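Local coordinates for phosphate ABC transporter, phosphate-binding protein (Clostridium perfringens, PDB 4Q8R), which probably captures phosphate outside the cell membrane and passes it to an ABC-type transporter for uptake, at residues Val14-Glu19 / Phe175-Asp180; Ala58-Lys63 / Thr131-Gln136; Asp226-Leu229 / Gly233-Ile236. All blocks are in the same frame, centred on the assembly; numbering follows the deposited sequence.

Contact 1: Val14-Glu19 / Phe175-Asp180; sequences VGPVME and FSYVDD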
loop_
_atom_site.group_PDB
_atom_site.type_symbol
_atom_site.label_atom_id
_atom_site.label_comp_id
_atom_site.label_asym_id
_atom_site.label_seq_id
_atom_site.Cartn_x
_atom_site.Cartn_y
_atom_site.Cartn_z
ATOM N N VAL A 14 2.119 -3.948 3.100
ATOM C CA VAL A 14 3.279 -4.861 3.173
ATOM C C VAL A 14 2.949 -6.143 3.867
ATOM O O VAL A 14 3.688 -7.122 3.699
ATOM C CB VAL A 14 4.516 -4.150 3.868
ATOM C CG1 VAL A 14 5.801 -5.001 3.837
ATOM C CG2 VAL A 14 4.846 -2.868 3.155
ATOM N N GLY A 15 1.862 -6.220 4.626
ATOM C CA GLY A 15 1.549 -7.388 5.438
ATOM C C GLY A 15 1.542 -8.737 4.674
ATOM O O GLY A 15 2.191 -9.680 5.138
ATOM N N PRO A 16 0.860 -8.822 3.491
ATOM C CA PRO A 16 0.788 -10.126 2.832
ATOM C C PRO A 16 2.197 -10.607 2.461
ATOM O O PRO A 16 2.548 -11.767 2.746
ATOM C CB PRO A 16 -0.055 -9.839 1.589
ATOM C CG PRO A 16 -1.069 -8.814 2.146
ATOM C CD PRO A 16 -0.184 -7.910 2.977
ATOM N N VAL A 17 3.019 -9.733 1.896
ATOM C CA VAL A 17 4.382 -10.178 1.508
ATOM C C VAL A 17 5.279 -10.463 2.682
ATOM O O VAL A 17 6.063 -11.425 2.664
ATOM C CB VAL A 17 5.042 -9.237 0.477
ATOM C CG1 VAL A 17 5.484 -7.886 1.028
ATOM C CG2 VAL A 17 6.239 -9.929 -0.203
ATOM N N MET A 18 5.204 -9.648 3.724
ATOM C CA MET A 18 5.972 -9.932 4.887
ATOM C C MET A 18 5.629 -11.263 5.536
ATOM O O MET A 18 6.550 -12.026 5.996
ATOM C CB MET A 18 5.777 -8.788 5.935
ATOM C CG MET A 18 6.889 -8.781 7.008
ATOM S SD MET A 18 8.557 -8.448 6.348
ATOM C CE MET A 18 8.433 -6.858 5.671
ATOM N N GLU A 19 4.331 -11.626 5.568
ATOM C CA GLU A 19 3.924 -12.933 6.111
ATOM C C GLU A 19 4.519 -14.076 5.218
ATOM O O GLU A 19 5.040 -15.093 5.722
ATOM C CB GLU A 19 2.405 -13.118 6.134
ATOM C CG GLU A 19 1.642 -12.147 7.067
ATOM C CD GLU A 19 0.117 -12.314 6.979
ATOM O OE1 GLU A 19 -0.398 -13.222 6.240
ATOM O OE2 GLU A 19 -0.558 -11.551 7.672
ATOM N N PHE A 175 -1.629 -3.299 -5.150
ATOM C CA PHE A 175 -1.865 -4.346 -6.127
ATOM C C PHE A 175 -1.873 -5.728 -5.441
ATOM O O PHE A 175 -2.503 -6.693 -5.963
ATOM C CB PHE A 175 -0.727 -4.382 -7.124
ATOM C CG PHE A 175 -0.732 -3.322 -8.190
ATOM C CD1 PHE A 175 -1.609 -2.218 -8.208
ATOM C CD2 PHE A 175 0.226 -3.433 -9.262
ATOM C CE1 PHE A 175 -1.534 -1.304 -9.216
ATOM C CE2 PHE A 175 0.250 -2.538 -10.290
ATOM C CZ PHE A 175 -0.623 -1.424 -10.257
ATOM N N SER A 176 -1.130 -5.857 -4.317
ATOM C CA SER A 176 -1.039 -7.087 -3.555
ATOM C C SER A 176 -2.401 -7.634 -3.101
ATOM O O SER A 176 -2.580 -8.809 -2.830
ATOM C CB SER A 176 -0.092 -6.927 -2.335
ATOM O OG SER A 176 0.387 -8.145 -1.968
ATOM N N TYR A 177 -3.378 -6.721 -2.970
ATOM C CA TYR A 177 -4.719 -7.093 -2.523
ATOM C C TYR A 177 -5.712 -7.219 -3.662
ATOM O O TYR A 177 -6.861 -7.580 -3.422
ATOM C CB TYR A 177 -5.276 -6.042 -1.564
ATOM C CG TYR A 177 -4.669 -6.097 -0.168
ATOM C CD1 TYR A 177 -3.363 -5.653 0.080
ATOM C CD2 TYR A 177 -5.411 -6.613 0.891
ATOM C CE1 TYR A 177 -2.834 -5.691 1.377
ATOM C CE2 TYR A 177 -4.884 -6.686 2.155
ATOM C CZ TYR A 177 -3.606 -6.238 2.411
ATOM O OH TYR A 177 -3.223 -6.270 3.732
ATOM N N VAL A 178 -5.315 -6.902 -4.881
ATOM C CA VAL A 178 -6.283 -6.922 -6.013
ATOM C C VAL A 178 -6.512 -8.369 -6.440
ATOM O O VAL A 178 -5.580 -9.129 -6.528
ATOM C CB VAL A 178 -5.818 -6.072 -7.196
ATOM C CG1 VAL A 178 -6.796 -6.219 -8.365
ATOM C CG2 VAL A 178 -5.704 -4.590 -6.788
ATOM N N ASP A 179 -7.758 -8.769 -6.608
ATOM C CA ASP A 179 -8.078 -10.051 -7.150
ATOM C C ASP A 179 -9.338 -9.894 -7.930
ATOM O O ASP A 179 -9.769 -8.769 -8.162
ATOM C CB ASP A 179 -8.219 -11.132 -6.059
ATOM C CG ASP A 179 -9.284 -10.783 -5.017
ATOM O OD1 ASP A 179 -10.196 -9.999 -5.336
ATOM O OD2 ASP A 179 -9.205 -11.292 -3.905
ATOM N N ASP A 180 -9.862 -11.042 -8.415
ATOM C CA ASP A 180 -11.069 -11.027 -9.248
ATOM C C ASP A 180 -12.349 -10.529 -8.619
ATOM O O ASP A 180 -13.329 -10.404 -9.323
ATOM C CB ASP A 180 -11.361 -12.402 -9.817
ATOM C CG ASP A 180 -10.226 -12.929 -10.679
ATOM O OD1 ASP A 180 -9.413 -12.119 -11.176
ATOM O OD2 ASP A 180 -10.153 -14.150 -10.846
HETATM O O HOH W 1 2.142 -7.378 0.258
#
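Pro16, in the first turn of helix 15-28, lays its ring across the outer end of Tyr177, the two side chains crossing at about a right angle. Its CG lies 3.6 Å from Tyr177 CZ and its CD 3.5 Å from Tyr177 OH; the pyrrolidine meets the outer part of the ring, at CE1, CZ and the hydroxyl oxygen. That hydroxyl is tied by a hydrogen bond to the carbonyl oxygen of Thr12, which helps hold the end of the ring in place beside the proline. Pro16 CB stands 4.0 Å from Ser176 OG. Val17 continues the contact through its backbone: its N-H gives a hydrogen bond to a water 3.0 Å from N, and this water in turn donates to Ser176 OG over 2.9 Å. Ser176 OG is trans to its own backbone N (chi1 -156°), a setting from which it meets the water and also pairs with the carbonyl of Glu240. Further on, Met18 turns to the other side of the helix, onto Ile76 of strand 71-86 and Phe224 of helix 219-229. The short 3-10 segment 175-177 follows strand 169-174, while the chain beyond helix 231-239 touches Pro16 and Val17 through Glu240.

Contact 2: Ala58-Lys63 / Thr131-Gln136; sequences ASRDLK and TRDAFQ. With ZN (zinc ion), chain F; PO4 (phosphate ion), chain B.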
loop_
_atom_site.group_PDB
_atom_site.type_symbol
_atom_site.label_atom_id
_atom_site.label_comp_id
_atom_site.label_asym_id
_atom_site.label_seq_id
_atom_site.Cartn_x
_atom_site.Cartn_y
_atom_site.Cartn_z
ATOM N N ALA A 58 6.940 0.158 6.023
ATOM C CA ALA A 58 6.268 1.347 5.462
ATOM C C ALA A 58 6.019 1.190 3.968
ATOM O O ALA A 58 6.853 0.575 3.213
ATOM C CB ALA A 58 7.094 2.531 5.697
ATOM N N SER A 59 4.927 1.769 3.521
ATOM C CA SER A 59 4.555 1.766 2.094
ATOM C C SER A 59 4.581 3.192 1.538
ATOM O O SER A 59 3.911 3.548 0.534
ATOM C CB SER A 59 3.203 1.131 1.926
ATOM O OG SER A 59 2.192 1.900 2.545
ATOM N N ARG A 60 5.369 4.047 2.192
ATOM C CA ARG A 60 5.689 5.392 1.696
ATOM C C ARG A 60 7.132 5.675 2.093
ATOM O O ARG A 60 7.684 4.954 2.952
ATOM C CB ARG A 60 4.788 6.479 2.325
ATOM C CG ARG A 60 4.809 6.499 3.836
ATOM C CD ARG A 60 4.356 7.843 4.325
ATOM N NE ARG A 60 4.107 7.908 5.746
ATOM C CZ ARG A 60 5.012 8.194 6.659
ATOM N NH1 ARG A 60 6.283 8.417 6.294
ATOM N NH2 ARG A 60 4.635 8.310 7.927
ATOM N N ASP A 61 7.734 6.686 1.506
ATOM C CA ASP A 61 9.037 7.078 1.972
ATOM C C ASP A 61 8.930 7.669 3.396
ATOM O O ASP A 61 7.871 8.129 3.812
ATOM C CB ASP A 61 9.640 8.109 1.073
ATOM C CG ASP A 61 11.110 8.159 1.204
ATOM O OD1 ASP A 61 11.717 7.442 2.044
ATOM O OD2 ASP A 61 11.679 8.927 0.472
ATOM N N LEU A 62 10.037 7.692 4.111
ATOM C CA LEU A 62 10.082 8.350 5.430
ATOM C C LEU A 62 9.978 9.840 5.272
ATOM O O LEU A 62 10.418 10.405 4.260
ATOM C CB LEU A 62 11.412 8.070 6.128
ATOM C CG LEU A 62 11.701 6.644 6.533
ATOM C CD1 LEU A 62 12.950 6.586 7.398
ATOM C CD2 LEU A 62 10.487 6.115 7.294
ATOM N N LYS A 63 9.415 10.474 6.282
ATOM C CA LYS A 63 9.493 11.931 6.395
ATOM C C LYS A 63 10.855 12.289 6.977
ATOM O O LYS A 63 11.484 11.483 7.664
ATOM C CB LYS A 63 8.374 12.428 7.270
ATOM C CG LYS A 63 6.959 12.076 6.740
ATOM C CD LYS A 63 5.927 12.332 7.821
ATOM C CE LYS A 63 4.504 11.884 7.496
ATOM N NZ LYS A 63 3.640 13.050 7.301
ATOM N N THR A 131 -0.356 4.268 2.003
ATOM C CA THR A 131 -1.074 4.268 0.725
ATOM C C THR A 131 -1.810 5.589 0.538
ATOM O O THR A 131 -1.748 6.199 -0.524
ATOM C CB THR A 131 -2.006 3.070 0.637
ATOM O OG1 THR A 131 -1.310 1.898 1.097
ATOM C CG2 THR A 131 -2.599 2.907 -0.781
ATOM N N ARG A 132 -2.474 6.060 1.611
ATOM C CA ARG A 132 -3.178 7.346 1.519
ATOM C C ARG A 132 -2.187 8.491 1.191
ATOM O O ARG A 132 -2.419 9.333 0.323
ATOM C CB ARG A 132 -3.908 7.644 2.801
ATOM C CG ARG A 132 -4.562 9.032 2.849
ATOM C CD ARG A 132 -5.579 9.095 3.936
ATOM N NE ARG A 132 -6.074 10.490 4.082
ATOM C CZ ARG A 132 -6.963 10.898 4.972
ATOM N NH1 ARG A 132 -7.500 10.053 5.815
ATOM N NH2 ARG A 132 -7.245 12.187 5.075
ATOM N N ASP A 133 -1.041 8.514 1.887
ATOM C CA ASP A 133 -0.048 9.530 1.658
ATOM C C ASP A 133 0.439 9.570 0.199
ATOM O O ASP A 133 0.488 10.608 -0.466
ATOM C CB ASP A 133 1.107 9.333 2.612
ATOM C CG ASP A 133 2.227 10.331 2.391
ATOM O OD1 ASP A 133 3.151 10.123 1.578
ATOM O OD2 ASP A 133 2.182 11.335 3.072
ATOM N N ALA A 134 0.855 8.392 -0.299
ATOM C CA ALA A 134 1.339 8.301 -1.658
ATOM C C ALA A 134 0.278 8.584 -2.694
ATOM O O ALA A 134 0.517 9.305 -3.647
ATOM C CB ALA A 134 1.881 6.891 -1.916
ATOM N N PHE A 135 -0.913 8.070 -2.463
ATOM C CA PHE A 135 -2.027 8.336 -3.363
ATOM C C PHE A 135 -2.327 9.807 -3.479
ATOM O O PHE A 135 -2.453 10.365 -4.580
ATOM C CB PHE A 135 -3.284 7.615 -2.813
ATOM C CG PHE A 135 -4.534 7.841 -3.614
ATOM C CD1 PHE A 135 -4.777 7.063 -4.769
ATOM C CD2 PHE A 135 -5.490 8.737 -3.222
ATOM C CE1 PHE A 135 -5.899 7.230 -5.539
ATOM C CE2 PHE A 135 -6.658 8.915 -3.990
ATOM C CZ PHE A 135 -6.876 8.163 -5.143
ATOM N N GLN A 136 -2.404 10.481 -2.335
ATOM C CA GLN A 136 -2.709 11.912 -2.366
ATOM C C GLN A 136 -1.657 12.760 -3.027
ATOM O O GLN A 136 -1.941 13.662 -3.809
ATOM C CB GLN A 136 -3.015 12.423 -0.946
ATOM C CG GLN A 136 -4.278 11.816 -0.404
ATOM C CD GLN A 136 -4.648 12.196 1.005
ATOM O OE1 GLN A 136 -5.750 11.904 1.463
ATOM N NE2 GLN A 136 -3.675 12.703 1.763
HETATM ZN ZN ZN F . 13.726 7.428 2.236
HETATM P P PO4 B . -0.576 1.206 4.660
HETATM O O1 PO4 B . 0.383 2.105 5.456
HETATM O O2 PO4 B . -1.388 0.319 5.579
HETATM O O3 PO4 B . -1.409 2.045 3.701
HETATM O O4 PO4 B . 0.309 0.306 3.734
HETATM O O HOH W 2 13.631 6.576 0.704
#
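Arg60 passes Asp133 with its guanidinium plane turned 50° from the carboxylate, the charged atoms not in contact: Arg60 NE and Asp133 OD2 are 4.8 Å apart. Lys63 CE sits 3.6 Å above one face of the guanidinium, displaced toward its rim, and Leu62 CA lies at the edge, in plane. NH1 gives Asp61 O a hydrogen bond of 3.0 Å that stays within the guanidinium plane; NH1 also forms a salt bridge with Glu66, and NH2 bonds Ser42 OG. The charged end is thus held by its own side of the contact, and what touches the helix is the aliphatic part: Arg60 CD lies 3.8 Å from Asp133 OD1, the two side chains crossing at about a right angle.

The protein belongs to the periplasmic-binding-protein superfamily, and the phosphate ion here lies where the loop after strand 55-58 faces the start of helix 130-139, consistent with its being the phosphate site. Ser59 OG donates to phosphate O4 over 2.7 Å. From the helix, Thr131 uses two donors on one oxygen. Its backbone N reaches O3 at 3.0 Å, with an angle of 164° at the hydrogen. Thr131 OG1, placed beside that N by a chi1 of -45°, reaches the same O3 at 2.6 Å. The nearby helix start would probably add to the pull on the anion. Ser11, Thr12, Ser13, Ser41, Ser129 and Gly130 complete the cage, and Arg206 links both walls by bonding Ser59 O and Thr131 OG1. On the far side of the loop, Asp61 OD1 binds a zinc ion at 2.0 Å, shared with Glu73.

Contact 3: Asp226-Leu229 / Gly233-Ile236; sequences DFIL and GQDI. With ZN (zinc ion), chain D.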
loop_
_atom_site.group_PDB
_atom_site.type_symbol
_atom_site.label_atom_id
_atom_site.label_comp_id
_atom_site.label_asym_id
_atom_site.label_seq_id
_atom_site.Cartn_x
_atom_site.Cartn_y
_atom_site.Cartn_z
ATOM N N ASP A 226 18.064 -9.609 4.754
ATOM C CA ASP A 226 18.926 -10.159 3.694
ATOM C C ASP A 226 18.186 -11.255 2.928
ATOM O O ASP A 226 18.324 -11.376 1.696
ATOM C CB ASP A 226 20.264 -10.645 4.292
ATOM C CG ASP A 226 21.218 -9.473 4.672
ATOM O OD1 ASP A 226 21.033 -8.305 4.225
ATOM O OD2 ASP A 226 22.159 -9.734 5.457
ATOM N N PHE A 227 17.376 -12.044 3.635
ATOM C CA PHE A 227 16.600 -13.070 2.950
ATOM C C PHE A 227 15.572 -12.454 2.006
ATOM O O PHE A 227 15.354 -12.915 0.919
ATOM C CB PHE A 227 15.885 -13.945 3.925
ATOM C CG PHE A 227 14.951 -14.887 3.273
ATOM C CD1 PHE A 227 15.441 -16.028 2.656
ATOM C CD2 PHE A 227 13.571 -14.636 3.234
ATOM C CE1 PHE A 227 14.566 -16.919 2.057
ATOM C CE2 PHE A 227 12.701 -15.514 2.615
ATOM C CZ PHE A 227 13.189 -16.658 2.025
ATOM N N ILE A 228 14.899 -11.404 2.463
ATOM C CA ILE A 228 13.894 -10.731 1.620
ATOM C C ILE A 228 14.526 -10.170 0.346
ATOM O O ILE A 228 13.927 -10.177 -0.739
ATOM C CB ILE A 228 13.179 -9.610 2.393
ATOM C CG1 ILE A 228 12.372 -10.176 3.538
ATOM C CG2 ILE A 228 12.285 -8.778 1.439
ATOM C CD1 ILE A 228 11.843 -9.040 4.457
ATOM N N LEU A 229 15.783 -9.736 0.459
ATOM C CA LEU A 229 16.497 -9.156 -0.669
ATOM C C LEU A 229 17.152 -10.185 -1.581
ATOM O O LEU A 229 17.638 -9.838 -2.681
ATOM C CB LEU A 229 17.562 -8.180 -0.241
ATOM C CG LEU A 229 17.058 -6.944 0.501
ATOM C CD1 LEU A 229 18.222 -6.154 1.043
ATOM C CD2 LEU A 229 16.166 -6.112 -0.420
ATOM N N GLY A 233 13.776 -14.385 -1.816
ATOM C CA GLY A 233 12.901 -13.400 -1.176
ATOM C C GLY A 233 12.248 -12.478 -2.210
ATOM O O GLY A 233 11.080 -12.074 -2.079
ATOM N N GLN A 234 12.985 -12.132 -3.259
ATOM C CA GLN A 234 12.436 -11.311 -4.334
ATOM C C GLN A 234 11.433 -12.042 -5.254
ATOM O O GLN A 234 10.551 -11.418 -5.839
ATOM C CB GLN A 234 13.537 -10.615 -5.103
ATOM C CG GLN A 234 14.348 -9.656 -4.280
ATOM C CD GLN A 234 13.577 -8.335 -3.999
ATOM O OE1 GLN A 234 13.248 -7.561 -4.939
ATOM N NE2 GLN A 234 13.239 -8.122 -2.717
ATOM N N ASP A 235 11.564 -13.358 -5.387
ATOM C CA ASP A 235 10.516 -14.141 -6.054
ATOM C C ASP A 235 9.216 -14.143 -5.269
ATOM O O ASP A 235 8.134 -14.149 -5.871
ATOM C CB ASP A 235 10.921 -15.625 -6.254
ATOM C CG ASP A 235 11.981 -15.817 -7.323
ATOM O OD1 ASP A 235 12.145 -14.936 -8.182
ATOM O OD2 ASP A 235 12.661 -16.902 -7.243
ATOM N N ILE A 236 9.314 -14.120 -3.928
ATOM C CA ILE A 236 8.118 -14.042 -3.086
ATOM C C ILE A 236 7.448 -12.654 -3.279
ATOM O O ILE A 236 6.252 -12.593 -3.388
ATOM C CB ILE A 236 8.482 -14.291 -1.586
ATOM C CG1 ILE A 236 8.817 -15.788 -1.383
ATOM C CG2 ILE A 236 7.387 -13.877 -0.649
ATOM C CD1 ILE A 236 9.639 -16.134 -0.153
HETATM ZN ZN ZN D . 13.846 -16.919 -8.904
#
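Gly233 packs against the carbonyl oxygens of Phe227 and Ile228, at the turn between helix 219-229 and helix 231-239 near the C-terminal end of this binding-protein fold. Backbone contacts come first. With no side chain in the way, Gly233 CA approaches Phe227 O to 3.3 Å in a CA-H...O contact, and a second such contact, more bent, runs to Ile228 O. Ser230 OG, in the turn between the helices, is bonded to both Phe227 O and Gly233 N.

A single side-chain hydrogen bond spans the two segments. Gln234 NE2 donates to Ile228 O over 2.9 Å, almost straight at 173°; the acceptor lies in the plane of the amide, whereas the donor stands 36° above the carbonyl plane. A bend at chi2 (-75°) folds the chain back toward the preceding helix. NE2 also bonds Ile76 O on strand 71-86, so this amide nitrogen ties the turn to the sheet.

The apolar part is small: Ile236 CD1 touches Phe227 CE2 and CZ, the CE2 contact measuring 4.2 Å, with the side chains nearly perpendicular. Both residues also rest on Glu21 of helix 15-28. Metal binding is the last kind: Lys244 forms a salt bridge with Asp235 OD1, and Glu231 and Asp235, one helical turn apart, bind a zinc ion, with Asp235 OD2 2.0 Å from the metal.

Overall arrangement
Seen together, the contacts illustrate how a small ligand site is joined to the rest of a fold by a chain of neighbouring contacts. Contact 2 holds the phosphate directly. Contact 1, centred about 16 Å away, is linked to it through Thr12, which binds the ion by its side chain and Tyr177 by its carbonyl. Contact 3 has its centre about 15 Å from that of contact 1. Segment 14-19 touches both other contacts: Val14 CG2 meets Ala58 O at 4.0 Å, and Met18 SD meets Ile228 CD1 at 3.8 Å. Between contacts 2 and 3 themselves there is no touch, the nearest atoms being about 11 Å apart.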